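Local coordinates for binary enterotoxin of Clostridium perfringens component a (Clostridium perfringens, PDB 5H04), which is the enzymatic component of a binary enterotoxin, an ADP-ribosyltransferase that binds NAD(+) and probably transfers its ADP-ribose to a target protein, at residues Y296-P301 and K355-L360. Residues are numbered along the deposited sequence; the frame is centred on the assembly and turned at random.
With NAI (1,4-dihydronicotinamide adenine dinucleotide), chain B.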
loop_
_atom_site.group_PDB
_atom_site.type_symbol
_atom_site.label_atom_id
_atom_site.label_comp_id
_atom_site.label_asym_id
_atom_site.label_seq_id
_atom_site.Cartn_x
_atom_site.Cartn_y
_atom_site.Cartn_z
ATOM N N TYR A 296 -4.724 8.677 0.321
ATOM C CA TYR A 296 -3.600 9.083 -0.516
ATOM C C TYR A 296 -3.388 10.588 -0.476
ATOM O O TYR A 296 -4.322 11.365 -0.236
ATOM C CB TYR A 296 -3.805 8.650 -1.973
ATOM C CG TYR A 296 -3.944 7.167 -2.133
ATOM C CD1 TYR A 296 -5.180 6.552 -2.003
ATOM C CD2 TYR A 296 -2.843 6.376 -2.426
ATOM C CE1 TYR A 296 -5.319 5.178 -2.144
ATOM C CE2 TYR A 296 -2.963 4.987 -2.566
ATOM C CZ TYR A 296 -4.206 4.404 -2.435
ATOM O OH TYR A 296 -4.335 3.048 -2.580
ATOM N N ARG A 297 -2.150 11.005 -0.743
ATOM C CA ARG A 297 -1.878 12.435 -0.842
ATOM C C ARG A 297 -0.741 12.675 -1.823
ATOM O O ARG A 297 0.308 12.030 -1.731
ATOM C CB ARG A 297 -1.536 13.044 0.533
ATOM C CG ARG A 297 -1.147 14.519 0.446
ATOM C CD ARG A 297 -0.881 15.171 1.826
ATOM N NE ARG A 297 -0.192 16.444 1.644
ATOM C CZ ARG A 297 -0.789 17.551 1.199
ATOM N NH1 ARG A 297 -2.085 17.538 0.917
ATOM N NH2 ARG A 297 -0.095 18.669 1.026
ATOM N N ARG A 298 -0.958 13.586 -2.776
ATOM C CA ARG A 298 0.129 14.066 -3.618
ATOM C C ARG A 298 0.863 15.149 -2.839
ATOM O O ARG A 298 0.305 16.220 -2.573
ATOM C CB ARG A 298 -0.407 14.580 -4.953
ATOM C CG ARG A 298 -1.096 13.484 -5.758
ATOM C CD ARG A 298 -0.171 12.279 -5.925
ATOM N NE ARG A 298 -0.891 11.113 -6.432
ATOM C CZ ARG A 298 -0.590 10.469 -7.552
ATOM N NH1 ARG A 298 0.428 10.869 -8.303
ATOM N NH2 ARG A 298 -1.311 9.417 -7.921
ATOM N N MET A 299 2.093 14.855 -2.427
ATOM C CA MET A 299 2.817 15.691 -1.485
ATOM C C MET A 299 3.793 16.592 -2.226
ATOM O O MET A 299 4.423 16.178 -3.205
ATOM C CB MET A 299 3.577 14.840 -0.457
ATOM C CG MET A 299 2.676 13.945 0.403
ATOM S SD MET A 299 3.614 12.848 1.484
ATOM C CE MET A 299 3.869 13.895 2.904
ATOM N N GLY A 300 3.921 17.822 -1.745
ATOM C CA GLY A 300 4.926 18.725 -2.255
ATOM C C GLY A 300 6.255 18.477 -1.571
ATOM O O GLY A 300 6.315 17.866 -0.500
ATOM N N PRO A 301 7.346 18.960 -2.166
ATOM C CA PRO A 301 8.675 18.655 -1.606
ATOM C C PRO A 301 8.951 19.295 -0.259
ATOM O O PRO A 301 9.803 18.791 0.484
ATOM C CB PRO A 301 9.631 19.191 -2.683
ATOM C CG PRO A 301 8.851 20.275 -3.346
ATOM C CD PRO A 301 7.444 19.745 -3.407
ATOM N N LYS A 355 6.034 14.687 -6.937
ATOM C CA LYS A 355 6.764 13.433 -7.091
ATOM C C LYS A 355 6.634 12.498 -5.895
ATOM O O LYS A 355 7.212 11.410 -5.922
ATOM C CB LYS A 355 8.249 13.702 -7.345
ATOM C CG LYS A 355 8.543 14.552 -8.574
ATOM C CD LYS A 355 10.022 14.863 -8.636
ATOM C CE LYS A 355 10.341 15.784 -9.800
ATOM N NZ LYS A 355 11.764 16.227 -9.739
ATOM N N LEU A 356 5.892 12.886 -4.863
ATOM C CA LEU A 356 5.813 12.139 -3.613
ATOM C C LEU A 356 4.360 11.765 -3.379
ATOM O O LEU A 356 3.502 12.649 -3.266
ATOM C CB LEU A 356 6.370 12.969 -2.458
ATOM C CG LEU A 356 7.848 13.322 -2.656
ATOM C CD1 LEU A 356 8.236 14.454 -1.736
ATOM C CD2 LEU A 356 8.752 12.096 -2.426
ATOM N N ILE A 357 4.085 10.463 -3.349
ATOM C CA ILE A 357 2.732 9.932 -3.260
ATOM C C ILE A 357 2.607 9.247 -1.903
ATOM O O ILE A 357 3.155 8.160 -1.692
ATOM C CB ILE A 357 2.428 8.956 -4.405
ATOM C CG1 ILE A 357 2.685 9.619 -5.773
ATOM C CG2 ILE A 357 0.996 8.443 -4.302
ATOM C CD1 ILE A 357 2.590 8.646 -6.966
ATOM N N LEU A 358 1.878 9.876 -0.987
ATOM C CA LEU A 358 1.589 9.253 0.300
ATOM C C LEU A 358 0.540 8.164 0.121
ATOM O O LEU A 358 -0.488 8.389 -0.517
ATOM C CB LEU A 358 1.085 10.294 1.288
ATOM C CG LEU A 358 0.880 9.842 2.743
ATOM C CD1 LEU A 358 2.216 9.606 3.411
ATOM C CD2 LEU A 358 0.067 10.874 3.531
ATOM N N ARG A 359 0.805 6.981 0.677
ATOM C CA ARG A 359 -0.167 5.890 0.751
ATOM C C ARG A 359 -0.309 5.608 2.239
ATOM O O ARG A 359 0.533 4.921 2.818
ATOM C CB ARG A 359 0.288 4.640 -0.020
ATOM C CG ARG A 359 -0.720 3.488 0.069
ATOM C CD ARG A 359 -0.609 2.500 -1.091
ATOM N NE ARG A 359 0.653 1.765 -1.072
ATOM C CZ ARG A 359 1.008 0.924 -2.030
ATOM N NH1 ARG A 359 0.195 0.728 -3.062
ATOM N NH2 ARG A 359 2.174 0.300 -1.965
ATOM N N LEU A 360 -1.358 6.145 2.860
ATOM C CA LEU A 360 -1.419 6.288 4.315
ATOM C C LEU A 360 -2.387 5.280 4.902
ATOM O O LEU A 360 -3.565 5.247 4.531
ATOM C CB LEU A 360 -1.831 7.710 4.689
ATOM C CG LEU A 360 -2.071 8.027 6.165
ATOM C CD1 LEU A 360 -0.774 8.028 6.962
ATOM C CD2 LEU A 360 -2.788 9.370 6.305
HETATM P PA NAI B . -1.724 22.021 1.336
HETATM O O1A NAI B . -2.016 23.241 2.262
HETATM O O2A NAI B . -1.597 20.712 2.135
HETATM O O5B NAI B . -0.326 22.232 0.537
HETATM C C5B NAI B . -0.055 23.381 -0.247
HETATM C C4B NAI B . 1.497 23.549 -0.250
HETATM O O4B NAI B . 1.992 23.587 1.226
HETATM C C3B NAI B . 2.072 22.553 -0.799
HETATM O O3B NAI B . 3.246 22.964 -1.550
HETATM C C2B NAI B . 2.597 21.580 0.428
HETATM O O2B NAI B . 3.706 20.771 -0.060
HETATM C C1B NAI B . 2.916 22.357 1.385
HETATM N N9A NAI B . 2.603 21.752 2.686
HETATM C C8A NAI B . 1.409 21.284 3.125
HETATM N N7A NAI B . 1.615 20.804 4.397
HETATM C C5A NAI B . 2.942 20.991 4.718
HETATM C C6A NAI B . 3.653 20.689 5.857
HETATM N N6A NAI B . 3.316 20.087 7.098
HETATM N N1A NAI B . 4.975 20.976 5.916
HETATM C C2A NAI B . 5.597 21.560 4.848
HETATM N N3A NAI B . 4.889 21.876 3.710
HETATM C C4A NAI B . 3.566 21.587 3.657
HETATM O O3 NAI B . -2.868 21.897 0.225
HETATM P PN NAI B . -2.777 21.088 -1.160
HETATM O O1N NAI B . -2.170 19.750 -1.015
HETATM O O2N NAI B . -1.972 21.851 -2.231
HETATM O O5D NAI B . -4.305 20.883 -1.598
HETATM C C5D NAI B . -5.045 21.961 -2.039
HETATM C C4D NAI B . -6.439 21.574 -2.185
HETATM O O4D NAI B . -6.541 20.433 -2.865
HETATM C C3D NAI B . -7.148 21.331 -0.705
HETATM O O3D NAI B . -8.568 21.821 -0.802
HETATM C C2D NAI B . -7.101 20.108 -0.524
HETATM O O2D NAI B . -8.141 19.609 0.410
HETATM C C1D NAI B . -7.315 19.498 -2.010
HETATM N N1N NAI B . -6.869 18.264 -2.134
HETATM C C2N NAI B . -5.478 17.934 -1.977
HETATM C C3N NAI B . -5.011 16.497 -2.198
HETATM C C7N NAI B . -3.576 16.159 -2.388
HETATM O O7N NAI B . -3.301 14.994 -2.740
HETATM N N7N NAI B . -2.566 17.112 -2.186
HETATM C C4N NAI B . -6.019 15.345 -2.190
HETATM C C5N NAI B . -7.374 15.795 -2.727
HETATM C C6N NAI B . -7.817 17.228 -2.462
HETATM O O HOH W 1 -2.676 1.038 -3.280
#
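One face of the Arg298 guanidinium is covered by Ile357, whose CD1 sits 3.4 Å from NH1, offset toward the rim of the group. A bend at chi2 (-54°) brings the arginine alongside the isoleucine. The Tyr296 ring runs beside the Arg359 chain, CE2 3.7 Å from CD, with ring and guanidinium planes 60° apart. At the ring's edge, in its plane, a water links Tyr296 OH to Arg359 NH1. The Arg297 guanidinium has O5B of NADH at its edge, and NH1 donates a hydrogen bond to O1N (2.9 Å). Extended from CG to NE, this arginine reaches the diphosphate. Salt bridges join Arg297 NE to Glu303 and Arg359 NE and NH1 to Asp415 and Asp136, while Tyr296 OH hydrogen-bonds to Asn213 and Arg298 NH2 to the Ser345 carbonyl. Arg298 N donates to O7N of the nicotinamide amide (2.7 Å) and Arg298 O accepts from N7N (3.0 Å). Arg297 and Leu358 form an antiparallel hydrogen-bonded pair, and Met299 SD packs on Leu358 CB (3.6 Å). Strand 293-299 is the outermost strand beside 356-362, lining the NAD(+) cleft of the ADP-ribosyltransferase fold; on the far side of 356-362 lies strand 409-418, while Tyr391 of strand 390-401 packs on Met299 and Leu358.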